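Local coordinates for protein GDP-L-fucose synthase (Campylobacter jejuni subsp. jejuni serotype O:2, PDB 7M13) that acts as an NADPH-dependent GDP-D-glycero-L-gluco-heptose synthase that supplies a heptose for the capsular polysaccharide, at residues B[94-97]-B[98-102]; B[293-297]-B[298-302]; B[121-124]-B[125-129]. All blocks are in the same frame, centred on the assembly; numbering follows the deposited sequence.

Contact 1: residues B[94-97]-B[98-102]; sequences VIHN and SFLNN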
ATOM      1  N   VAL B  94      -6.276   4.464 -12.679  1.00 11.12           N
ATOM      2  CA  VAL B  94      -6.088   5.785 -13.336  1.00 10.23           C
ATOM      3  C   VAL B  94      -4.594   6.050 -13.519  1.00 10.76           C
ATOM      4  O   VAL B  94      -4.179   6.468 -14.597  1.00 11.16           O
ATOM      5  CB  VAL B  94      -6.791   6.879 -12.522  1.00 10.08           C
ATOM      6  CG1 VAL B  94      -6.433   8.266 -13.002  1.00 10.97           C
ATOM      7  CG2 VAL B  94      -8.293   6.641 -12.550  1.00 11.29           C
ATOM      8  N   ILE B  95      -3.763   5.745 -12.528  1.00 10.33           N
ATOM      9  CA  ILE B  95      -2.329   6.079 -12.627  1.00 10.76           C
ATOM     10  C   ILE B  95      -1.690   5.199 -13.716  1.00 10.13           C
ATOM     11  O   ILE B  95      -0.970   5.702 -14.588  1.00 10.45           O
ATOM     12  CB  ILE B  95      -1.620   5.954 -11.277  1.00 10.07           C
ATOM     13  CG1 ILE B  95      -2.124   7.017 -10.308  1.00 11.33           C
ATOM     14  CG2 ILE B  95      -0.118   6.047 -11.482  1.00 11.23           C
ATOM     15  CD1 ILE B  95      -1.742   6.754  -8.866  1.00 11.72           C
ATOM     16  N   HIS B  96      -1.930   3.886 -13.690  1.00  9.79           N
ATOM     17  CA  HIS B  96      -1.276   2.996 -14.667  1.00 10.60           C
ATOM     18  C   HIS B  96      -1.777   3.313 -16.084  1.00  9.79           C
ATOM     19  O   HIS B  96      -0.942   3.327 -17.002  1.00 11.60           O
ATOM     20  CB  HIS B  96      -1.498   1.522 -14.314  1.00 11.09           C
ATOM     21  CG  HIS B  96      -0.802   0.624 -15.254  1.00 11.59           C
ATOM     22  ND1 HIS B  96       0.550   0.523 -15.215  1.00 12.30           N
ATOM     23  CD2 HIS B  96      -1.241  -0.184 -16.249  1.00 12.33           C
ATOM     24  CE1 HIS B  96       0.942  -0.333 -16.155  1.00 12.86           C
ATOM     25  NE2 HIS B  96      -0.129  -0.784 -16.793  1.00 12.52           N
ATOM     26  N   ASN B  97      -3.086   3.492 -16.267  1.00 11.60           N
ATOM     27  CA  ASN B  97      -3.629   3.759 -17.625  1.00 12.18           C
ATOM     28  C   ASN B  97      -3.247   5.159 -18.096  1.00 12.52           C
ATOM     29  O   ASN B  97      -3.052   5.334 -19.291  1.00 12.65           O
ATOM     30  CB  ASN B  97      -5.109   3.425 -17.737  1.00 12.41           C
ATOM     31  CG  ASN B  97      -5.264   1.920 -17.724  1.00 14.45           C
ATOM     32  OD1 ASN B  97      -4.917   1.267 -18.723  1.00 15.11           O
ATOM     33  ND2 ASN B  97      -5.596   1.349 -16.570  1.00 13.16           N
ATOM     34  N   SER B  98      -2.920   6.082 -17.196  1.00 12.05           N
ATOM     35  CA  SER B  98      -2.355   7.399 -17.580  1.00 11.18           C
ATOM     36  C   SER B  98      -0.964   7.167 -18.164  1.00 11.39           C
ATOM     37  O   SER B  98      -0.667   7.686 -19.230  1.00 13.14           O
ATOM     38  CB  SER B  98      -2.297   8.344 -16.406  1.00  9.99           C
ATOM     39  OG  SER B  98      -3.579   8.751 -15.996  1.00 11.11           O
ATOM     40  N   PHE B  99      -0.133   6.395 -17.480  1.00 10.93           N
ATOM     41  CA  PHE B  99       1.211   6.032 -17.966  1.00 10.99           C
ATOM     42  C   PHE B  99       1.078   5.336 -19.330  1.00 12.02           C
ATOM     43  O   PHE B  99       1.863   5.686 -20.259  1.00 13.16           O
ATOM     44  CB  PHE B  99       1.937   5.151 -16.937  1.00 12.97           C
ATOM     45  CG  PHE B  99       3.032   4.316 -17.537  1.00 13.52           C
ATOM     46  CD1 PHE B  99       4.217   4.885 -17.958  1.00 14.24           C
ATOM     47  CD2 PHE B  99       2.821   2.957 -17.715  1.00 15.01           C
ATOM     48  CE1 PHE B  99       5.208   4.111 -18.536  1.00 15.81           C
ATOM     49  CE2 PHE B  99       3.821   2.176 -18.262  1.00 16.78           C
ATOM     50  CZ  PHE B  99       4.995   2.753 -18.676  1.00 16.09           C
ATOM     51  N   LEU B 100       0.175   4.358 -19.463  1.00 13.27           N
ATOM     52  CA  LEU B 100       0.139   3.538 -20.694  1.00 13.03           C
ATOM     53  C   LEU B 100      -0.247   4.416 -21.885  1.00 14.82           C
ATOM     54  O   LEU B 100       0.113   4.054 -23.042  1.00 15.45           O
ATOM     55  CB  LEU B 100      -0.860   2.389 -20.549  1.00 14.39           C
ATOM     56  CG  LEU B 100      -0.415   1.177 -19.749  1.00 17.36           C
ATOM     57  CD1 LEU B 100      -1.532   0.141 -19.717  1.00 19.17           C
ATOM     58  CD2 LEU B 100       0.870   0.581 -20.338  1.00 18.17           C
ATOM     59  N   ASN B 101      -0.989   5.486 -21.647  1.00 12.92           N
ATOM     60  CA  ASN B 101      -1.586   6.335 -22.716  1.00 13.02           C
ATOM     61  C   ASN B 101      -0.911   7.707 -22.754  1.00 13.87           C
ATOM     62  O   ASN B 101      -1.459   8.624 -23.381  1.00 14.41           O
ATOM     63  CB  ASN B 101      -3.095   6.397 -22.562  1.00 14.02           C
ATOM     64  CG  ASN B 101      -3.744   5.066 -22.876  1.00 15.61           C
ATOM     65  OD1 ASN B 101      -3.972   4.697 -24.046  1.00 16.40           O
ATOM     66  ND2 ASN B 101      -3.942   4.261 -21.849  1.00 15.12           N
ATOM     67  N   ASN B 102       0.285   7.836 -22.186  1.00 13.68           N
ATOM     68  CA  ASN B 102       1.202   8.975 -22.415  1.00 13.94           C
ATOM     69  C   ASN B 102       0.585  10.277 -21.921  1.00 13.10           C
ATOM     70  O   ASN B 102       0.755  11.344 -22.521  1.00 14.20           O
ATOM     71  CB  ASN B 102       1.623   9.019 -23.892  1.00 16.34           C
ATOM     72  CG  ASN B 102       2.304   7.719 -24.259  1.00 21.67           C
ATOM     73  OD1 ASN B 102       3.373   7.425 -23.729  1.00 27.59           O
ATOM     74  ND2 ASN B 102       1.651   6.899 -25.066  1.00 27.01           N
TER
HETATM   75  O   HOH W   1      -5.456   1.862 -21.541  1.00 19.99           O
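The carbonyl oxygen of V94 takes two bonds from S98, one turn further along helix 80-100 of a Rossmann beta-alpha-beta unit (strand 63-66, this helix, strand 105-111). S98 OG donates to V94 O at 2.7 Å and S98 N at 2.9 Å, coming from opposite faces of the carbonyl plane. The hydroxyl can do so because chi1 of -69° sets OG beside its own backbone N, folded back along the helix; it lies above the carbonyl plane, not on a lone pair. Nearer the helix end, N101 ND2 gives a nearly straight bond (168°) to N97 O at 2.9 Å, with that oxygen in the plane of the N101 amide; the backbone bond from N101 N to the same oxygen is weak. A water joins the two side chains, donating to N97 OD1 and accepting from N101 ND2. The other amide ends are held too: N97 ND2 by N93 O and N101 OD1 by K60 NZ. Beyond them N102, with positive phi, is the C' residue of a Schellman motif that closes the helix. On another face of the helix, the H96 ring projects beside L100, with CG anti to the backbone N. ND1 bonds Y154 OH, and the ring stacks on Y85 of the second subunit. The F99 ring meets the H96 ring obliquely, planes at 47°, centroids 5.9 Å apart. L100 approaches from one turn on, its CD1 3.4 Å from H96 NE2.

Contact 2: residues B[293-297]-B[298-302]; sequences MVKNI and VGFSG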
ATOM      1  N   MET B 293     -16.954  31.681  14.484  1.00 25.44           N
ATOM      2  CA  MET B 293     -16.907  32.287  13.140  1.00 27.62           C
ATOM      3  C   MET B 293     -18.225  31.959  12.451  1.00 27.25           C
ATOM      4  O   MET B 293     -18.805  32.835  11.801  1.00 25.69           O
ATOM      5  CB  MET B 293     -15.794  31.704  12.270  1.00 28.40           C
ATOM      6  CG  MET B 293     -14.460  32.305  12.471  1.00 33.33           C
ATOM      7  SD  MET B 293     -13.330  31.525  11.257  1.00 37.51           S
ATOM      8  CE  MET B 293     -11.782  32.100  11.943  1.00 38.77           C
ATOM      9  N   VAL B 294     -18.615  30.694  12.503  1.00 26.53           N
ATOM     10  CA  VAL B 294     -19.808  30.242  11.742  1.00 26.18           C
ATOM     11  C   VAL B 294     -21.032  30.953  12.321  1.00 27.42           C
ATOM     12  O   VAL B 294     -21.831  31.473  11.521  1.00 28.04           O
ATOM     13  CB  VAL B 294     -19.969  28.718  11.775  1.00 25.81           C
ATOM     14  CG1 VAL B 294     -21.319  28.318  11.208  1.00 26.22           C
ATOM     15  CG2 VAL B 294     -18.830  28.041  11.019  1.00 26.22           C
ATOM     16  N   LYS B 295     -21.130  30.996  13.651  1.00 28.72           N
ATOM     17  CA  LYS B 295     -22.259  31.635  14.391  1.00 28.63           C
ATOM     18  C   LYS B 295     -22.433  33.081  13.919  1.00 30.21           C
ATOM     19  O   LYS B 295     -23.586  33.497  13.623  1.00 29.00           O
ATOM     20  CB  LYS B 295     -22.018  31.584  15.903  1.00 30.96           C
ATOM     21  CG  LYS B 295     -23.150  32.190  16.728  1.00 32.51           C
ATOM     22  CD  LYS B 295     -22.855  32.381  18.202  1.00 37.65           C
ATOM     23  CE  LYS B 295     -23.868  33.296  18.864  1.00 36.09           C
ATOM     24  NZ  LYS B 295     -23.650  33.392  20.330  1.00 37.25           N
ATOM     25  N   ASN B 296     -21.328  33.818  13.817  1.00 29.68           N
ATOM     26  CA  ASN B 296     -21.334  35.266  13.491  1.00 31.63           C
ATOM     27  C   ASN B 296     -21.714  35.453  12.021  1.00 31.30           C
ATOM     28  O   ASN B 296     -22.445  36.419  11.717  1.00 33.19           O
ATOM     29  CB  ASN B 296     -20.012  35.907  13.919  1.00 37.88           C
ATOM     30  CG  ASN B 296     -19.847  35.865  15.427  1.00 46.00           C
ATOM     31  OD1 ASN B 296     -18.730  35.877  15.944  1.00 56.67           O
ATOM     32  ND2 ASN B 296     -20.959  35.791  16.149  1.00 52.99           N
ATOM     33  N   ILE B 297     -21.267  34.555  11.134  1.00 29.78           N
ATOM     34  CA  ILE B 297     -21.570  34.641   9.676  1.00 28.89           C
ATOM     35  C   ILE B 297     -23.044  34.286   9.444  1.00 29.47           C
ATOM     36  O   ILE B 297     -23.692  34.969   8.630  1.00 29.44           O
ATOM     37  CB  ILE B 297     -20.606  33.759   8.857  1.00 26.92           C
ATOM     38  CG1 ILE B 297     -19.186  34.314   8.967  1.00 29.30           C
ATOM     39  CG2 ILE B 297     -21.066  33.644   7.407  1.00 32.74           C
ATOM     40  CD1 ILE B 297     -18.102  33.413   8.404  1.00 28.95           C
ATOM     41  N   VAL B 298     -23.550  33.280  10.155  1.00 28.82           N
ATOM     42  CA  VAL B 298     -24.962  32.815  10.020  1.00 28.50           C
ATOM     43  C   VAL B 298     -25.892  33.843  10.673  1.00 31.81           C
ATOM     44  O   VAL B 298     -27.030  33.997  10.199  1.00 35.23           O
ATOM     45  CB  VAL B 298     -25.130  31.407  10.611  1.00 30.42           C
ATOM     46  CG1 VAL B 298     -26.595  31.044  10.827  1.00 32.03           C
ATOM     47  CG2 VAL B 298     -24.438  30.373   9.730  1.00 29.51           C
ATOM     48  N   GLY B 299     -25.418  34.526  11.710  1.00 33.35           N
ATOM     49  CA  GLY B 299     -26.227  35.492  12.480  1.00 32.27           C
ATOM     50  C   GLY B 299     -27.157  34.788  13.452  1.00 34.51           C
ATOM     51  O   GLY B 299     -28.216  35.333  13.740  1.00 35.84           O
ATOM     52  N   PHE B 300     -26.779  33.618  13.969  1.00 31.39           N
ATOM     53  CA  PHE B 300     -27.535  32.908  15.030  1.00 29.00           C
ATOM     54  C   PHE B 300     -27.380  33.676  16.347  1.00 32.87           C
ATOM     55  O   PHE B 300     -26.239  34.066  16.684  1.00 33.95           O
ATOM     56  CB  PHE B 300     -27.059  31.463  15.154  1.00 30.32           C
ATOM     57  CG  PHE B 300     -27.693  30.669  16.262  1.00 27.53           C
ATOM     58  CD1 PHE B 300     -29.063  30.463  16.304  1.00 28.38           C
ATOM     59  CD2 PHE B 300     -26.916  30.110  17.261  1.00 28.65           C
ATOM     60  CE1 PHE B 300     -29.629  29.700  17.311  1.00 26.06           C
ATOM     61  CE2 PHE B 300     -27.484  29.341  18.265  1.00 32.01           C
ATOM     62  CZ  PHE B 300     -28.847  29.149  18.296  1.00 30.63           C
ATOM     63  N   SER B 301     -28.500  33.927  17.043  1.00 30.31           N
ATOM     64  CA  SER B 301     -28.561  34.761  18.275  1.00 33.10           C
ATOM     65  C   SER B 301     -28.488  33.876  19.520  1.00 32.05           C
ATOM     66  O   SER B 301     -28.276  34.420  20.617  1.00 32.41           O
ATOM     67  CB  SER B 301     -29.808  35.619  18.295  1.00 35.26           C
ATOM     68  OG  SER B 301     -30.958  34.813  18.489  1.00 40.08           O
ATOM     69  N   GLY B 302     -28.627  32.562  19.353  1.00 29.45           N
ATOM     70  CA  GLY B 302     -28.561  31.569  20.439  1.00 30.51           C
ATOM     71  C   GLY B 302     -27.139  31.320  20.919  1.00 33.10           C
ATOM     72  O   GLY B 302     -26.226  32.062  20.531  1.00 31.15           O
TER
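K295 O is gripped by two successive backbone amides at the C-terminal end of helix 287-298. G299 N reaches it at 2.8 Å, tilted from the carbonyl plane, and F300 N at 3.2 Å, lying in that plane. Just before them the helix still makes a regular turn, V298 N to V294 O. The side chain of the same lysine reaches the loop as well. With CG anti to the backbone N (chi1 -179°) and the chain extended beyond it, the side chain runs out along the departing backbone, and NZ donates to G302 O at 2.9 Å, nearly along the C=O axis. Its CE lies 3.3 Å from F300 O on the way, while CG sits at the edge of the F300 ring, near its plane. One face of that ring is taken by the backbone: G302 N stands 3.4 Å above its centre. Facing helix 184-199, V294 and V298 lie side by side, CG1 of V294 and CG2 of V298 4.0 Å apart. V298 and F300 both pack on that helix, against L189 and A195, and its K196 NZ bonds V298 O. This is a glycine-terminated helix C-cap: G299, with positive phi (78°), is the C' residue and the first to leave helical phi/psi, after which the chain goes on to strand 303-307.

Contact 3: residues B[121-124]-B[125-129]; sequences NPLK and EEYLF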
ATOM      1  N   ASN B 121       2.890  17.939  15.060  1.00 15.86           N
ATOM      2  CA  ASN B 121       2.408  19.079  14.253  1.00 14.62           C
ATOM      3  C   ASN B 121       3.426  20.202  14.327  1.00 15.52           C
ATOM      4  O   ASN B 121       4.027  20.439  15.389  1.00 18.57           O
ATOM      5  CB  ASN B 121       1.067  19.583  14.759  1.00 16.16           C
ATOM      6  CG  ASN B 121      -0.052  18.601  14.542  1.00 20.27           C
ATOM      7  OD1 ASN B 121      -0.272  18.161  13.421  1.00 19.12           O
ATOM      8  ND2 ASN B 121      -0.783  18.295  15.604  1.00 26.58           N
ATOM      9  N   PRO B 122       3.609  20.970  13.241  1.00 14.01           N
ATOM     10  CA  PRO B 122       2.939  20.726  11.966  1.00 13.54           C
ATOM     11  C   PRO B 122       3.596  19.554  11.234  1.00 12.98           C
ATOM     12  O   PRO B 122       4.793  19.339  11.325  1.00 13.29           O
ATOM     13  CB  PRO B 122       3.101  22.053  11.236  1.00 13.64           C
ATOM     14  CG  PRO B 122       4.445  22.565  11.746  1.00 15.29           C
ATOM     15  CD  PRO B 122       4.463  22.170  13.202  1.00 14.67           C
ATOM     16  N   LEU B 123       2.785  18.820  10.465  1.00 12.02           N
ATOM     17  CA  LEU B 123       3.236  17.569   9.815  1.00 12.87           C
ATOM     18  C   LEU B 123       4.093  17.869   8.598  1.00 11.78           C
ATOM     19  O   LEU B 123       3.620  18.557   7.660  1.00 11.75           O
ATOM     20  CB  LEU B 123       2.004  16.774   9.385  1.00 13.21           C
ATOM     21  CG  LEU B 123       1.093  16.338  10.514  1.00 13.64           C
ATOM     22  CD1 LEU B 123      -0.276  15.963   9.969  1.00 14.67           C
ATOM     23  CD2 LEU B 123       1.738  15.182  11.272  1.00 14.90           C
ATOM     24  N   LYS B 124       5.329  17.385   8.587  1.00 11.33           N
ATOM     25  CA  LYS B 124       6.238  17.458   7.440  1.00 11.76           C
ATOM     26  C   LYS B 124       5.981  16.257   6.540  1.00 11.09           C
ATOM     27  O   LYS B 124       5.649  15.180   7.034  1.00 11.81           O
ATOM     28  CB  LYS B 124       7.665  17.468   7.958  1.00 13.21           C
ATOM     29  CG  LYS B 124       8.043  18.687   8.788  1.00 14.68           C
ATOM     30  CD  LYS B 124       9.537  18.717   9.109  1.00 15.89           C
ATOM     31  CE  LYS B 124      10.450  18.901   7.923  1.00 17.79           C
ATOM     32  NZ  LYS B 124      11.881  18.908   8.319  1.00 18.41           N
ATOM     33  N   GLU B 125       6.319  16.417   5.280  1.00 11.72           N
ATOM     34  CA  GLU B 125       6.164  15.318   4.286  1.00 11.95           C
ATOM     35  C   GLU B 125       6.961  14.104   4.775  1.00 12.85           C
ATOM     36  O   GLU B 125       6.535  12.956   4.528  1.00 12.15           O
ATOM     37  CB  GLU B 125       6.564  15.857   2.930  1.00 12.01           C
ATOM     38  CG  GLU B 125       5.547  16.817   2.345  1.00 11.57           C
ATOM     39  CD  GLU B 125       5.735  18.303   2.648  1.00 12.44           C
ATOM     40  OE1 GLU B 125       6.607  18.641   3.526  1.00 13.99           O
ATOM     41  OE2 GLU B 125       5.052  19.152   2.005  1.00 12.29           O
ATOM     42  N   GLU B 126       8.116  14.330   5.382  1.00 12.27           N
ATOM     43  CA  GLU B 126       9.056  13.284   5.795  1.00 13.83           C
ATOM     44  C   GLU B 126       8.508  12.477   6.954  1.00 11.52           C
ATOM     45  O   GLU B 126       9.180  11.494   7.307  1.00 14.47           O
ATOM     46  CB  GLU B 126      10.399  13.894   6.206  1.00 16.88           C
ATOM     47  CG  GLU B 126      11.164  14.524   5.063  1.00 23.99           C
ATOM     48  CD  GLU B 126      10.870  15.999   4.797  1.00 29.75           C
ATOM     49  OE1 GLU B 126      11.673  16.594   4.030  1.00 42.16           O
ATOM     50  OE2 GLU B 126       9.855  16.563   5.330  1.00 19.02           O
ATOM     51  N   TYR B 127       7.362  12.818   7.558  1.00 12.17           N
ATOM     52  CA  TYR B 127       6.800  12.043   8.685  1.00 11.63           C
ATOM     53  C   TYR B 127       6.061  10.801   8.175  1.00 11.45           C
ATOM     54  O   TYR B 127       5.637   9.997   8.999  1.00 12.23           O
ATOM     55  CB  TYR B 127       5.901  12.934   9.550  1.00 10.43           C
ATOM     56  CG  TYR B 127       6.624  14.063  10.264  1.00 11.13           C
ATOM     57  CD1 TYR B 127       8.001  14.166  10.266  1.00 11.65           C
ATOM     58  CD2 TYR B 127       5.886  15.034  10.916  1.00 11.17           C
ATOM     59  CE1 TYR B 127       8.647  15.185  10.975  1.00 11.50           C
ATOM     60  CE2 TYR B 127       6.507  16.062  11.599  1.00 12.49           C
ATOM     61  CZ  TYR B 127       7.876  16.150  11.611  1.00 12.44           C
ATOM     62  OH  TYR B 127       8.497  17.202  12.266  1.00 13.11           O
ATOM     63  N   LEU B 128       5.884  10.643   6.862  1.00 11.68           N
ATOM     64  CA  LEU B 128       5.388   9.371   6.306  1.00 12.29           C
ATOM     65  C   LEU B 128       6.164   8.198   6.920  1.00 12.06           C
ATOM     66  O   LEU B 128       7.419   8.226   6.900  1.00 13.81           O
ATOM     67  CB  LEU B 128       5.507   9.452   4.784  1.00 13.79           C
ATOM     68  CG  LEU B 128       5.142   8.170   4.050  1.00 19.37           C
ATOM     69  CD1 LEU B 128       3.765   7.708   4.425  1.00 20.12           C
ATOM     70  CD2 LEU B 128       5.281   8.365   2.544  1.00 18.95           C
ATOM     71  N   PHE B 129       5.452   7.141   7.349  1.00 11.86           N
ATOM     72  CA  PHE B 129       5.992   5.875   7.906  1.00 13.38           C
ATOM     73  C   PHE B 129       6.679   6.050   9.263  1.00 14.44           C
ATOM     74  O   PHE B 129       7.219   5.035   9.814  1.00 17.06           O
ATOM     75  CB  PHE B 129       6.923   5.185   6.905  1.00 15.08           C
ATOM     76  CG  PHE B 129       6.248   4.447   5.777  1.00 15.90           C
ATOM     77  CD1 PHE B 129       5.105   3.683   5.962  1.00 19.92           C
ATOM     78  CD2 PHE B 129       6.788   4.495   4.516  1.00 22.25           C
ATOM     79  CE1 PHE B 129       4.542   2.989   4.894  1.00 19.22           C
ATOM     80  CE2 PHE B 129       6.208   3.825   3.453  1.00 22.22           C
ATOM     81  CZ  PHE B 129       5.123   3.040   3.651  1.00 17.91           C
TER
HETATM   82  O   HOH W   2       7.158  19.528  12.691  1.00 13.66           O
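K124 lies across the ring of Y127, three residues on, where a short 3-10 turn (125-127) interrupts the long loop between strand 105-111 and helix 138-158 of the Rossmann fold. The lysine CB stands over the centre of the Y127 ring, 3.8 Å from the centroid and only 9° off the normal, a CH-pi contact. CG continues toward the phenol end, 3.8 Å from Y127 CZ, and CD comes 3.7 Å from Y127 OH. There the chain bends, chi3 of 66°, and CE turns to E126, 3.5 Å from its OE2. NZ ends 4.3 Å from the same carboxylate oxygen: opposite charges that probably attract, though too far apart for a salt bridge. A backbone bond joins the same two residues as the ring contact: Y127 N donates to K124 O at 3.0 Å, closing the turn. L123 adds an apolar touch, its CD2 against Y127 CD2. The buried amide E125 N has no partner in the model. Around the turn, E125 OE2 bonds N278 N, and L123 makes backbone hydrogen bonds with L318 and D320, tying this loop to later parts of the chain; a cis peptide precedes P122. Further on, L128 packs against Y138 of the second subunit. The phenol end is tethered through a water, which lies 2.7 Å from Y127 OH and donates to P122 O at 2.7 Å.

None of the three contacts is in the cofactor site, and they lie well apart. Contact 1 comes closest to NADP: the V94 side chain is about 8 Å from it and about 4 Å from that of L46, a cofactor-binding residue. In contact 3 the L123 side chain is about 11 Å from NADP and about 9 Å from that of S111, predicted to matter for catalysis. Contact 2 lies far across the chain; the V294 side chain is about 7 Å from that of K191, a predicted substrate-binding residue. Nearest atoms of contacts 1 and 3 are about 13 Å apart, whereas contacts 1 and 2, with centres 47 Å apart, lie on opposite sides of the chain's centre.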